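Local coordinates for protein AtFKBP42 (Arabidopsis thaliana, PDB 2F4E) that probably catalyses the cis-trans isomerisation of peptide bonds before proline, modulates vacuolar uptake of MRP transporter substrates, and regulates cell elongation and orientation, at residues V51-K57 with G119-H125; F71-W77 with L150-I156; L47-V51 with V126-L130; K104-G108 with E129-G133. One frame throughout, in Å; residues are numbered along the deposited sequence.

Contact 1 of 4, residues V51-K57 with G119-H125; sequences VSKQIIK and GERALVH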
loop_
_atom_site.group_PDB
_atom_site.type_symbol
_atom_site.label_atom_id
_atom_site.label_comp_id
_atom_site.label_asym_id
_atom_site.label_seq_id
_atom_site.Cartn_x
_atom_site.Cartn_y
_atom_site.Cartn_z
ATOM N N VAL A 51 -0.123 -10.345 -3.742
ATOM C CA VAL A 51 0.617 -9.176 -3.286
ATOM C C VAL A 51 2.117 -9.335 -3.483
ATOM O O VAL A 51 2.688 -10.367 -3.141
ATOM C CB VAL A 51 0.364 -8.890 -1.787
ATOM C CG1 VAL A 51 1.090 -7.622 -1.373
ATOM C CG2 VAL A 51 -1.118 -8.747 -1.509
ATOM N N SER A 52 2.750 -8.308 -4.045
ATOM C CA SER A 52 4.198 -8.315 -4.261
ATOM C C SER A 52 4.748 -6.908 -4.043
ATOM O O SER A 52 3.995 -5.932 -4.111
ATOM C CB SER A 52 4.525 -8.827 -5.669
ATOM O OG SER A 52 3.929 -8.015 -6.661
ATOM N N LYS A 53 6.054 -6.797 -3.804
ATOM C CA LYS A 53 6.650 -5.490 -3.505
ATOM C C LYS A 53 8.048 -5.221 -4.057
ATOM O O LYS A 53 8.862 -6.122 -4.218
ATOM C CB LYS A 53 6.718 -5.302 -1.990
ATOM C CG LYS A 53 7.347 -3.992 -1.540
ATOM C CD LYS A 53 7.473 -3.887 -0.024
ATOM C CE LYS A 53 8.496 -4.857 0.516
ATOM N NZ LYS A 53 8.625 -4.744 1.980
ATOM N N GLN A 54 8.314 -3.949 -4.319
ATOM C CA GLN A 54 9.606 -3.461 -4.805
ATOM C C GLN A 54 9.978 -2.301 -3.881
ATOM O O GLN A 54 9.235 -1.329 -3.789
ATOM C CB GLN A 54 9.486 -2.902 -6.217
ATOM C CG GLN A 54 9.132 -3.872 -7.312
ATOM C CD GLN A 54 9.174 -3.199 -8.679
ATOM O OE1 GLN A 54 8.387 -2.299 -8.972
ATOM N NE2 GLN A 54 10.107 -3.624 -9.513
ATOM N N ILE A 55 11.128 -2.385 -3.224
ATOM C CA ILE A 55 11.557 -1.328 -2.314
ATOM C C ILE A 55 12.262 -0.190 -3.043
ATOM O O ILE A 55 13.160 -0.411 -3.855
ATOM C CB ILE A 55 12.495 -1.887 -1.216
ATOM C CG1 ILE A 55 11.713 -2.846 -0.317
ATOM C CG2 ILE A 55 13.079 -0.762 -0.398
ATOM C CD1 ILE A 55 12.579 -3.578 0.708
ATOM N N ILE A 56 11.838 1.031 -2.743
ATOM C CA ILE A 56 12.406 2.228 -3.355
ATOM C C ILE A 56 13.494 2.781 -2.445
ATOM O O ILE A 56 14.607 3.084 -2.883
ATOM C CB ILE A 56 11.324 3.321 -3.528
ATOM C CG1 ILE A 56 10.306 2.880 -4.578
ATOM C CG2 ILE A 56 11.978 4.671 -3.867
ATOM C CD1 ILE A 56 9.203 3.893 -4.836
ATOM N N LYS A 57 13.140 2.926 -1.172
ATOM C CA LYS A 57 14.041 3.443 -0.154
ATOM C C LYS A 57 13.977 2.580 1.093
ATOM O O LYS A 57 12.915 2.445 1.692
ATOM C CB LYS A 57 13.648 4.877 0.206
ATOM C CG LYS A 57 14.441 5.470 1.354
ATOM C CD LYS A 57 13.954 6.858 1.665
ATOM C CE LYS A 57 14.685 7.437 2.851
ATOM N NZ LYS A 57 14.228 8.837 3.126
ATOM N N GLY A 119 9.927 4.441 7.695
ATOM C CA GLY A 119 10.650 5.314 6.790
ATOM C C GLY A 119 10.873 4.684 5.429
ATOM O O GLY A 119 11.436 5.307 4.522
ATOM N N GLU A 120 10.435 3.440 5.271
ATOM C CA GLU A 120 10.605 2.770 3.992
ATOM C C GLU A 120 9.596 3.277 2.966
ATOM O O GLU A 120 8.477 3.664 3.300
ATOM C CB GLU A 120 10.446 1.259 4.149
ATOM C CG GLU A 120 10.777 0.487 2.905
ATOM C CD GLU A 120 10.642 -1.010 3.084
ATOM O OE1 GLU A 120 11.239 -1.563 4.046
ATOM O OE2 GLU A 120 9.941 -1.622 2.247
ATOM N N ARG A 121 10.007 3.262 1.708
ATOM C CA ARG A 121 9.159 3.699 0.615
ATOM C C ARG A 121 9.206 2.584 -0.422
ATOM O O ARG A 121 10.288 2.176 -0.837
ATOM C CB ARG A 121 9.714 4.998 0.039
ATOM C CG ARG A 121 8.766 5.749 -0.863
ATOM C CD ARG A 121 9.162 7.223 -0.893
ATOM N NE ARG A 121 8.243 8.028 -1.698
ATOM C CZ ARG A 121 8.220 9.362 -1.710
ATOM N NH1 ARG A 121 9.061 10.055 -0.945
ATOM N NH2 ARG A 121 7.392 10.012 -2.528
ATOM N N ALA A 122 8.043 2.081 -0.825
ATOM C CA ALA A 122 8.004 0.995 -1.792
ATOM C C ALA A 122 6.775 0.979 -2.668
ATOM O O ALA A 122 5.801 1.689 -2.421
ATOM C CB ALA A 122 8.108 -0.331 -1.074
ATOM N N LEU A 123 6.841 0.158 -3.708
ATOM C CA LEU A 123 5.727 -0.014 -4.628
ATOM C C LEU A 123 5.034 -1.301 -4.217
ATOM O O LEU A 123 5.694 -2.299 -3.927
ATOM C CB LEU A 123 6.229 -0.149 -6.059
ATOM C CG LEU A 123 6.914 1.057 -6.706
ATOM C CD1 LEU A 123 7.243 0.714 -8.170
ATOM C CD2 LEU A 123 6.004 2.294 -6.629
ATOM N N VAL A 124 3.711 -1.278 -4.161
ATOM C CA VAL A 124 2.980 -2.470 -3.778
ATOM C C VAL A 124 1.959 -2.820 -4.849
ATOM O O VAL A 124 1.045 -2.042 -5.156
ATOM C CB VAL A 124 2.266 -2.295 -2.407
ATOM C CG1 VAL A 124 1.692 -3.620 -1.960
ATOM C CG2 VAL A 124 3.228 -1.757 -1.367
ATOM N N HIS A 125 2.139 -4.009 -5.409
ATOM C CA HIS A 125 1.282 -4.527 -6.455
ATOM C C HIS A 125 0.239 -5.397 -5.806
ATOM O O HIS A 125 0.550 -6.427 -5.214
ATOM C CB HIS A 125 2.128 -5.319 -7.442
ATOM C CG HIS A 125 3.225 -4.516 -8.047
ATOM N ND1 HIS A 125 3.030 -3.673 -9.126
ATOM C CD2 HIS A 125 4.525 -4.376 -7.703
ATOM C CE1 HIS A 125 4.155 -3.062 -9.414
ATOM N NE2 HIS A 125 5.087 -3.470 -8.563
#
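S52 and H125 face each other as a hydrogen-bonded antiparallel pair, S52 N giving to H125 O and H125 N returning to S52 O. The same exchange recurs between Q54 and L123, where L123 N meets Q54 O at 2.8 Å in a nearly straight bond (169°). At the far end the register slips: I56 N donates to R121 O at 2.7 Å and K57 N shares that oxygen, a classic beta bulge, while R121 N bonds back to K57 O. On the face of S52, Q54 and H125, S52 OG sits 3.3 Å from H125 CB, and Q54 OE1 approaches the imidazole at its edge, in plane, 3.5 Å from H125 NE2. Q54 NE2 turns to the carbonyls of V40 and S42, and H125 ND1 to K79. On the other sheet face the extended start of K53 lays CD beside A122 CB, and the bend at chi3 (69°) then turns NZ toward E120 OE2 in a weak salt bridge of 3.4 Å; S115 OG is the stronger partner. E120 OE2 also rests on I55 CG1, 3.3 Å away. Strand 51-55 lies between its hairpin partner 45-48 and strand 121-126, whose other edge pairs with strand 149-158.

Contact 2 of 4, residues F71-W77 with L150-I156; sequences FLHYRAW and LYEVEVI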
loop_
_atom_site.group_PDB
_atom_site.type_symbol
_atom_site.label_atom_id
_atom_site.label_comp_id
_atom_site.label_asym_id
_atom_site.label_seq_id
_atom_site.Cartn_x
_atom_site.Cartn_y
_atom_site.Cartn_z
ATOM N N PHE A 71 1.267 4.784 10.540
ATOM C CA PHE A 71 1.015 6.093 9.960
ATOM C C PHE A 71 1.757 6.081 8.642
ATOM O O PHE A 71 2.951 5.767 8.602
ATOM C CB PHE A 71 1.525 7.180 10.897
ATOM C CG PHE A 71 0.653 7.367 12.097
ATOM C CD1 PHE A 71 -0.562 8.038 11.988
ATOM C CD2 PHE A 71 1.002 6.805 13.316
ATOM C CE1 PHE A 71 -1.422 8.145 13.083
ATOM C CE2 PHE A 71 0.151 6.904 14.413
ATOM C CZ PHE A 71 -1.064 7.573 14.297
ATOM N N LEU A 72 1.049 6.398 7.560
ATOM C CA LEU A 72 1.676 6.362 6.251
ATOM C C LEU A 72 1.088 7.280 5.182
ATOM O O LEU A 72 -0.056 7.733 5.270
ATOM C CB LEU A 72 1.657 4.918 5.736
ATOM C CG LEU A 72 0.260 4.379 5.403
ATOM C CD1 LEU A 72 0.096 4.281 3.914
ATOM C CD2 LEU A 72 0.066 3.027 6.034
ATOM N N HIS A 73 1.913 7.546 4.178
ATOM C CA HIS A 73 1.538 8.348 3.024
ATOM C C HIS A 73 1.485 7.365 1.857
ATOM O O HIS A 73 2.193 6.362 1.864
ATOM C CB HIS A 73 2.602 9.398 2.717
ATOM C CG HIS A 73 2.390 10.705 3.395
ATOM N ND1 HIS A 73 1.181 11.385 3.347
ATOM C CD2 HIS A 73 3.229 11.507 4.087
ATOM C CE1 HIS A 73 1.296 12.531 3.976
ATOM N NE2 HIS A 73 2.536 12.635 4.437
ATOM N N TYR A 74 0.658 7.644 0.857
ATOM C CA TYR A 74 0.596 6.755 -0.295
ATOM C C TYR A 74 -0.200 7.291 -1.475
ATOM O O TYR A 74 -1.054 8.165 -1.329
ATOM C CB TYR A 74 0.026 5.391 0.113
ATOM C CG TYR A 74 -1.486 5.316 0.188
ATOM C CD1 TYR A 74 -2.251 5.019 -0.943
ATOM C CD2 TYR A 74 -2.154 5.542 1.390
ATOM C CE1 TYR A 74 -3.641 4.947 -0.865
ATOM C CE2 TYR A 74 -3.530 5.473 1.475
ATOM C CZ TYR A 74 -4.278 5.177 0.352
ATOM O OH TYR A 74 -5.652 5.119 0.444
ATOM N N ARG A 75 0.118 6.767 -2.652
ATOM C CA ARG A 75 -0.588 7.117 -3.877
ATOM C C ARG A 75 -1.105 5.802 -4.419
ATOM O O ARG A 75 -0.483 4.757 -4.215
ATOM C CB ARG A 75 0.342 7.756 -4.907
ATOM C CG ARG A 75 0.903 9.095 -4.499
ATOM C CD ARG A 75 1.647 9.739 -5.658
ATOM N NE ARG A 75 2.216 11.026 -5.281
ATOM C CZ ARG A 75 3.403 11.201 -4.711
ATOM N NH1 ARG A 75 4.188 10.163 -4.450
ATOM N NH2 ARG A 75 3.786 12.423 -4.369
ATOM N N ALA A 76 -2.244 5.840 -5.092
ATOM C CA ALA A 76 -2.804 4.623 -5.639
ATOM C C ALA A 76 -3.179 4.831 -7.094
ATOM O O ALA A 76 -3.751 5.861 -7.462
ATOM C CB ALA A 76 -4.011 4.195 -4.832
ATOM N N TRP A 77 -2.853 3.846 -7.916
ATOM C CA TRP A 77 -3.121 3.906 -9.346
ATOM C C TRP A 77 -3.742 2.587 -9.790
ATOM O O TRP A 77 -3.322 1.513 -9.339
ATOM C CB TRP A 77 -1.812 4.063 -10.127
ATOM C CG TRP A 77 -1.124 5.377 -10.061
ATOM C CD1 TRP A 77 -1.391 6.478 -10.823
ATOM C CD2 TRP A 77 -0.015 5.723 -9.229
ATOM N NE1 TRP A 77 -0.518 7.486 -10.519
ATOM C CE2 TRP A 77 0.338 7.052 -9.542
ATOM C CE3 TRP A 77 0.717 5.040 -8.246
ATOM C CZ2 TRP A 77 1.387 7.711 -8.912
ATOM C CZ3 TRP A 77 1.759 5.697 -7.623
ATOM C CH2 TRP A 77 2.084 7.021 -7.959
ATOM N N LEU A 150 -1.772 -0.418 -7.976
ATOM C CA LEU A 150 -0.382 -0.135 -7.685
ATOM C C LEU A 150 -0.391 0.883 -6.556
ATOM O O LEU A 150 -1.206 1.810 -6.546
ATOM C CB LEU A 150 0.334 0.477 -8.888
ATOM C CG LEU A 150 1.780 0.889 -8.576
ATOM C CD1 LEU A 150 2.611 -0.349 -8.407
ATOM C CD2 LEU A 150 2.363 1.741 -9.676
ATOM N N TYR A 151 0.505 0.699 -5.603
ATOM C CA TYR A 151 0.618 1.624 -4.490
ATOM C C TYR A 151 2.061 2.050 -4.321
ATOM O O TYR A 151 2.985 1.270 -4.509
ATOM C CB TYR A 151 0.170 0.989 -3.177
ATOM C CG TYR A 151 -1.287 0.630 -3.064
ATOM C CD1 TYR A 151 -2.254 1.597 -2.811
ATOM C CD2 TYR A 151 -1.687 -0.700 -3.129
ATOM C CE1 TYR A 151 -3.587 1.232 -2.608
ATOM C CE2 TYR A 151 -3.001 -1.071 -2.931
ATOM C CZ TYR A 151 -3.940 -0.112 -2.675
ATOM O OH TYR A 151 -5.225 -0.527 -2.481
ATOM N N GLU A 152 2.239 3.314 -3.983
ATOM C CA GLU A 152 3.553 3.853 -3.721
ATOM C C GLU A 152 3.346 4.278 -2.283
ATOM O O GLU A 152 2.733 5.315 -2.014
ATOM C CB GLU A 152 3.847 5.065 -4.600
ATOM C CG GLU A 152 5.255 5.605 -4.407
ATOM C CD GLU A 152 5.467 7.006 -4.978
ATOM O OE1 GLU A 152 4.574 7.549 -5.654
ATOM O OE2 GLU A 152 6.557 7.570 -4.749
ATOM N N VAL A 153 3.823 3.459 -1.358
ATOM C CA VAL A 153 3.638 3.764 0.050
ATOM C C VAL A 153 4.895 4.034 0.875
ATOM O O VAL A 153 5.922 3.378 0.720
ATOM C CB VAL A 153 2.826 2.644 0.745
ATOM C CG1 VAL A 153 3.461 1.294 0.465
ATOM C CG2 VAL A 153 2.766 2.893 2.240
ATOM N N GLU A 154 4.796 5.021 1.753
ATOM C CA GLU A 154 5.893 5.357 2.636
ATOM C C GLU A 154 5.367 5.364 4.063
ATOM O O GLU A 154 4.477 6.149 4.409
ATOM C CB GLU A 154 6.503 6.722 2.296
ATOM C CG GLU A 154 7.601 7.094 3.272
ATOM C CD GLU A 154 8.346 8.353 2.898
ATOM O OE1 GLU A 154 8.174 8.841 1.763
ATOM O OE2 GLU A 154 9.105 8.850 3.757
ATOM N N VAL A 155 5.923 4.479 4.880
ATOM C CA VAL A 155 5.519 4.354 6.267
ATOM C C VAL A 155 6.177 5.408 7.151
ATOM O O VAL A 155 7.394 5.462 7.277
ATOM C CB VAL A 155 5.871 2.950 6.824
ATOM C CG1 VAL A 155 5.338 2.796 8.225
ATOM C CG2 VAL A 155 5.309 1.867 5.920
ATOM N N ILE A 156 5.355 6.260 7.746
ATOM C CA ILE A 156 5.855 7.290 8.642
ATOM C C ILE A 156 6.335 6.599 9.927
ATOM O O ILE A 156 7.223 7.102 10.623
ATOM C CB ILE A 156 4.738 8.315 8.974
ATOM C CG1 ILE A 156 4.289 9.011 7.691
ATOM C CG2 ILE A 156 5.228 9.323 9.997
ATOM C CD1 ILE A 156 3.285 10.086 7.900
#
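In the interior antiparallel pair of the FKBP sheet, H73 exchanges two backbone bonds with E154, and the pattern repeats at R75 with E152 and W77 with L150. R75 and E152 then run out side by side on one face, and R75 NH1 bonds to E152 OE1 at 2.9 Å. The donor comes from above the carboxylate plane, 49° out of it. R75 NE meets D87 at the same time, so the guanidinium is held by two acids, while E152 OE2 has a long, weak link to R121. W77 brings its six-membered ring alongside, with E152 CB in plane at its edge and W77 CH2 3.4 Å from E152 OE1. The other face is apolar and aromatic. L72 CD1 presses on V153 CG2 at 3.4 Å, and A76 CB packs 3.7 Å from Y151 CE1. Y74 and Y151 point the same way, their ring centroids 5.9 Å apart and their planes inclined at 72°; Y74 OH continues to E86. In the FKBP fold aromatic side chains at these two strand positions line the prolyl-binding pocket between sheet and helix, so Y74 and Y151 probably belong to the corresponding pocket here.

Contact 3 of 4, residues L47-V51 with V126-L130; sequences LDEKV and VGWEL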
loop_
_atom_site.group_PDB
_atom_site.type_symbol
_atom_site.label_atom_id
_atom_site.label_comp_id
_atom_site.label_asym_id
_atom_site.label_seq_id
_atom_site.Cartn_x
_atom_site.Cartn_y
_atom_site.Cartn_z
ATOM N N LEU A 47 4.806 -11.325 -1.231
ATOM C CA LEU A 47 4.312 -11.261 0.136
ATOM C C LEU A 47 3.037 -12.060 0.271
ATOM O O LEU A 47 2.617 -12.383 1.382
ATOM C CB LEU A 47 4.008 -9.817 0.539
ATOM C CG LEU A 47 5.043 -8.744 0.248
ATOM C CD1 LEU A 47 4.538 -7.421 0.787
ATOM C CD2 LEU A 47 6.358 -9.112 0.881
ATOM N N ASP A 48 2.421 -12.387 -0.860
ATOM C CA ASP A 48 1.164 -13.131 -0.839
ATOM C C ASP A 48 0.875 -13.594 -2.257
ATOM O O ASP A 48 1.581 -13.213 -3.186
ATOM C CB ASP A 48 0.044 -12.198 -0.366
ATOM C CG ASP A 48 -1.270 -12.914 -0.121
ATOM O OD1 ASP A 48 -1.334 -13.696 0.850
ATOM O OD2 ASP A 48 -2.232 -12.679 -0.892
ATOM N N GLU A 49 -0.170 -14.399 -2.424
ATOM C CA GLU A 49 -0.537 -14.891 -3.743
ATOM C C GLU A 49 -0.859 -13.678 -4.619
ATOM O O GLU A 49 -0.411 -13.600 -5.766
ATOM C CB GLU A 49 -1.747 -15.828 -3.637
ATOM C CG GLU A 49 -1.937 -16.798 -4.825
ATOM C CD GLU A 49 -0.765 -17.773 -5.008
ATOM O OE1 GLU A 49 -0.321 -18.397 -4.012
ATOM O OE2 GLU A 49 -0.297 -17.911 -6.160
ATOM N N LYS A 50 -1.608 -12.722 -4.062
ATOM C CA LYS A 50 -1.994 -11.516 -4.786
ATOM C C LYS A 50 -1.312 -10.224 -4.332
ATOM O O LYS A 50 -1.852 -9.134 -4.526
ATOM C CB LYS A 50 -3.516 -11.329 -4.722
ATOM C CG LYS A 50 -4.305 -12.478 -5.350
ATOM C CD LYS A 50 -3.764 -12.814 -6.740
ATOM C CE LYS A 50 -4.688 -13.763 -7.514
ATOM N NZ LYS A 50 -4.136 -14.042 -8.863
ATOM N N VAL A 51 -0.123 -10.345 -3.742
ATOM C CA VAL A 51 0.617 -9.176 -3.286
ATOM C C VAL A 51 2.117 -9.335 -3.483
ATOM O O VAL A 51 2.688 -10.367 -3.141
ATOM C CB VAL A 51 0.364 -8.890 -1.787
ATOM C CG1 VAL A 51 1.090 -7.622 -1.373
ATOM C CG2 VAL A 51 -1.118 -8.747 -1.509
ATOM N N VAL A 126 -1.011 -4.975 -5.934
ATOM C CA VAL A 126 -2.114 -5.678 -5.314
ATOM C C VAL A 126 -3.185 -6.192 -6.263
ATOM O O VAL A 126 -3.765 -5.434 -7.041
ATOM C CB VAL A 126 -2.790 -4.767 -4.279
ATOM C CG1 VAL A 126 -3.916 -5.513 -3.587
ATOM C CG2 VAL A 126 -1.754 -4.252 -3.296
ATOM N N GLY A 127 -3.454 -7.488 -6.179
ATOM C CA GLY A 127 -4.478 -8.069 -7.020
ATOM C C GLY A 127 -5.800 -7.481 -6.586
ATOM O O GLY A 127 -5.996 -7.195 -5.402
ATOM N N TRP A 128 -6.710 -7.295 -7.533
ATOM C CA TRP A 128 -8.012 -6.742 -7.213
ATOM C C TRP A 128 -8.731 -7.505 -6.104
ATOM O O TRP A 128 -9.493 -6.912 -5.347
ATOM C CB TRP A 128 -8.899 -6.667 -8.462
ATOM C CG TRP A 128 -9.074 -7.943 -9.192
ATOM C CD1 TRP A 128 -8.365 -8.369 -10.273
ATOM C CD2 TRP A 128 -10.030 -8.973 -8.901
ATOM N NE1 TRP A 128 -8.817 -9.599 -10.678
ATOM C CE2 TRP A 128 -9.837 -9.998 -9.851
ATOM C CE3 TRP A 128 -11.030 -9.131 -7.929
ATOM C CZ2 TRP A 128 -10.609 -11.175 -9.858
ATOM C CZ3 TRP A 128 -11.798 -10.303 -7.936
ATOM C CH2 TRP A 128 -11.579 -11.306 -8.894
ATOM N N GLU A 129 -8.484 -8.808 -5.993
ATOM C CA GLU A 129 -9.127 -9.605 -4.954
ATOM C C GLU A 129 -8.923 -8.968 -3.580
ATOM O O GLU A 129 -9.819 -8.977 -2.733
ATOM C CB GLU A 129 -8.574 -11.038 -4.939
ATOM C CG GLU A 129 -8.917 -11.875 -6.179
ATOM C CD GLU A 129 -7.855 -11.776 -7.268
ATOM O OE1 GLU A 129 -7.265 -10.683 -7.424
ATOM O OE2 GLU A 129 -7.618 -12.788 -7.971
ATOM N N LEU A 130 -7.743 -8.408 -3.361
ATOM C CA LEU A 130 -7.442 -7.785 -2.083
ATOM C C LEU A 130 -7.688 -6.270 -2.099
ATOM O O LEU A 130 -7.304 -5.563 -1.171
ATOM C CB LEU A 130 -5.993 -8.109 -1.705
ATOM C CG LEU A 130 -5.683 -9.616 -1.654
ATOM C CD1 LEU A 130 -4.233 -9.849 -1.352
ATOM C CD2 LEU A 130 -6.539 -10.295 -0.600
#
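In L130, chi1 (-56°) sets CG anti to the carbonyl carbon, and the extended chi2 carries CD1 on to V51 CG2, 3.3 Å away, the two side chains crossing at about a right angle. L130 CD1 also lies 3.5 Å from D48 OD2 and 3.7 Å from K50 CB, so a single methyl touches the side chains of three of the turn's residues. K50 kinks at chi2 (-49°), and the bend takes its chain past the E129 carboxylate, with K50 CE 3.1 Å from E129 OE2. The charged ends stay further apart: K50 NZ to E129 OE2 is a long salt bridge of 3.8 Å. E129 OE1, meanwhile, hangs over the centre of the neighbouring W128 ring.

The firm link is backbone: G127 N donates to K50 O at 2.8 Å, almost straight (172°). The turn that offers this oxygen is type I and is braced by an Asx turn, D48 OD2 taking K50 N from above the carboxylate plane at 3.2 Å. L47 N and D48 N both give to V51 O, a classic bulge, while L130 N bonds back to G127 O. I111 of helix 107-113 touches both V51 and L130. The chemistry implies that one short backbone hydrogen bond, G127 N to K50 O, and the leucine methyl fix the loop to the turn, whereas the exposed lysine probably adds a loose electrostatic pull.

Contact 4 of 4, residues K104-G108 with E129-G133; sequences KELAG and ELAYG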
loop_
_atom_site.group_PDB
_atom_site.type_symbol
_atom_site.label_atom_id
_atom_site.label_comp_id
_atom_site.label_asym_id
_atom_site.label_seq_id
_atom_site.Cartn_x
_atom_site.Cartn_y
_atom_site.Cartn_z
ATOM N N LYS A 104 -11.669 -3.363 4.065
ATOM C CA LYS A 104 -11.450 -4.422 3.099
ATOM C C LYS A 104 -10.728 -3.969 1.832
ATOM O O LYS A 104 -9.928 -4.715 1.261
ATOM C CB LYS A 104 -12.784 -5.076 2.723
ATOM C CG LYS A 104 -12.623 -6.266 1.788
ATOM C CD LYS A 104 -13.949 -6.861 1.377
ATOM C CE LYS A 104 -13.744 -8.008 0.404
ATOM N NZ LYS A 104 -15.047 -8.625 0.014
ATOM N N GLU A 105 -11.007 -2.748 1.398
ATOM C CA GLU A 105 -10.394 -2.233 0.183
ATOM C C GLU A 105 -8.895 -1.963 0.314
ATOM O O GLU A 105 -8.222 -1.692 -0.685
ATOM C CB GLU A 105 -11.125 -0.964 -0.302
ATOM C CG GLU A 105 -11.000 0.245 0.615
ATOM C CD GLU A 105 -12.125 0.347 1.636
ATOM O OE1 GLU A 105 -12.704 -0.705 2.000
ATOM O OE2 GLU A 105 -12.411 1.483 2.083
ATOM N N LEU A 106 -8.375 -2.047 1.538
ATOM C CA LEU A 106 -6.951 -1.816 1.788
ATOM C C LEU A 106 -6.256 -3.099 2.236
ATOM O O LEU A 106 -5.105 -3.070 2.664
ATOM C CB LEU A 106 -6.760 -0.750 2.864
ATOM C CG LEU A 106 -7.414 0.622 2.701
ATOM C CD1 LEU A 106 -7.213 1.412 3.985
ATOM C CD2 LEU A 106 -6.839 1.357 1.503
ATOM N N ALA A 107 -6.969 -4.217 2.144
ATOM C CA ALA A 107 -6.453 -5.530 2.546
ATOM C C ALA A 107 -5.074 -5.803 1.966
ATOM O O ALA A 107 -4.158 -6.213 2.678
ATOM C CB ALA A 107 -7.429 -6.630 2.114
ATOM N N GLY A 108 -4.939 -5.584 0.661
ATOM C CA GLY A 108 -3.665 -5.799 -0.003
ATOM C C GLY A 108 -2.598 -4.840 0.487
ATOM O O GLY A 108 -1.468 -5.244 0.769
ATOM N N GLU A 129 -8.484 -8.808 -5.993
ATOM C CA GLU A 129 -9.127 -9.605 -4.954
ATOM C C GLU A 129 -8.923 -8.968 -3.580
ATOM O O GLU A 129 -9.819 -8.977 -2.733
ATOM C CB GLU A 129 -8.574 -11.038 -4.939
ATOM C CG GLU A 129 -8.917 -11.875 -6.179
ATOM C CD GLU A 129 -7.855 -11.776 -7.268
ATOM O OE1 GLU A 129 -7.265 -10.683 -7.424
ATOM O OE2 GLU A 129 -7.618 -12.788 -7.971
ATOM N N LEU A 130 -7.743 -8.408 -3.361
ATOM C CA LEU A 130 -7.442 -7.785 -2.083
ATOM C C LEU A 130 -7.688 -6.270 -2.099
ATOM O O LEU A 130 -7.304 -5.563 -1.171
ATOM C CB LEU A 130 -5.993 -8.109 -1.705
ATOM C CG LEU A 130 -5.683 -9.616 -1.654
ATOM C CD1 LEU A 130 -4.233 -9.849 -1.352
ATOM C CD2 LEU A 130 -6.539 -10.295 -0.600
ATOM N N ALA A 131 -8.347 -5.782 -3.146
ATOM C CA ALA A 131 -8.633 -4.352 -3.288
ATOM C C ALA A 131 -10.137 -4.058 -3.340
ATOM O O ALA A 131 -10.852 -4.309 -2.375
ATOM C CB ALA A 131 -7.961 -3.831 -4.533
ATOM N N TYR A 132 -10.614 -3.521 -4.462
ATOM C CA TYR A 132 -12.035 -3.204 -4.619
ATOM C C TYR A 132 -12.816 -4.371 -5.242
ATOM O O TYR A 132 -13.966 -4.220 -5.659
ATOM C CB TYR A 132 -12.193 -1.933 -5.457
ATOM C CG TYR A 132 -11.931 -0.671 -4.670
ATOM C CD1 TYR A 132 -12.918 -0.123 -3.853
ATOM C CD2 TYR A 132 -10.676 -0.065 -4.683
ATOM C CE1 TYR A 132 -12.658 1.000 -3.055
ATOM C CE2 TYR A 132 -10.401 1.053 -3.893
ATOM C CZ TYR A 132 -11.396 1.580 -3.080
ATOM O OH TYR A 132 -11.130 2.665 -2.273
ATOM N N GLY A 133 -12.162 -5.524 -5.306
ATOM C CA GLY A 133 -12.773 -6.741 -5.815
ATOM C C GLY A 133 -13.536 -6.796 -7.126
ATOM O O GLY A 133 -13.369 -5.971 -8.022
HETATM O O HOH W 1 -5.449 -2.932 -0.918
#
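This is a contact between the start of helix 107-113 and the loop after strand 121-126, with G108 N donating to L130 O at 3.0 Å (153°). L130 O is shared: a water donates to it at 3.2 Å and to E105 O as well, tying the two carbonyls together. A107 CB sits 3.5 Å from the same L130 O, and L130 CB packs on G108 CA, where glycine lets the chains close up. One residue further along the loop, A131 O receives the CA-H of E105, 3.3 Å away and nearly straight (170°). E105 CB lies 3.9 Å from the centroid of the Y132 ring, a CH-pi contact over one face, offset toward the rim. The E105 CG lies between its backbone N and carbonyl carbon (chi1 66°), which carries it toward Y132 OH. P141 and V143 also touch Y132. In FKBP domains the tyrosine of this loop and the residues leading into the helix border the prolyl pocket, a role Y132 and L106 probably share.

How the contacts relate
Contact 2 is the most buried of the four and lies nearest the middle of the chain; contact 1 extends the same sheet outward and is only partly buried. They meet along strands 121-126 and 149-158, where V124 N probably bonds to Y151 O. Both rely on repeated backbone hydrogen bonds between strands, but contact 2 adds a short buried salt bridge where contact 1 has a weak one. Contacts 3 and 4 are smaller and partly buried, each with a single backbone hydrogen bond between its segments, and share E129 and L130: contact 3 joins this loop to the turn ahead of strand 51-55, contact 4 joins it to the helix start. Y151 OH packs near E105 O, where contacts 2 and 4 touch.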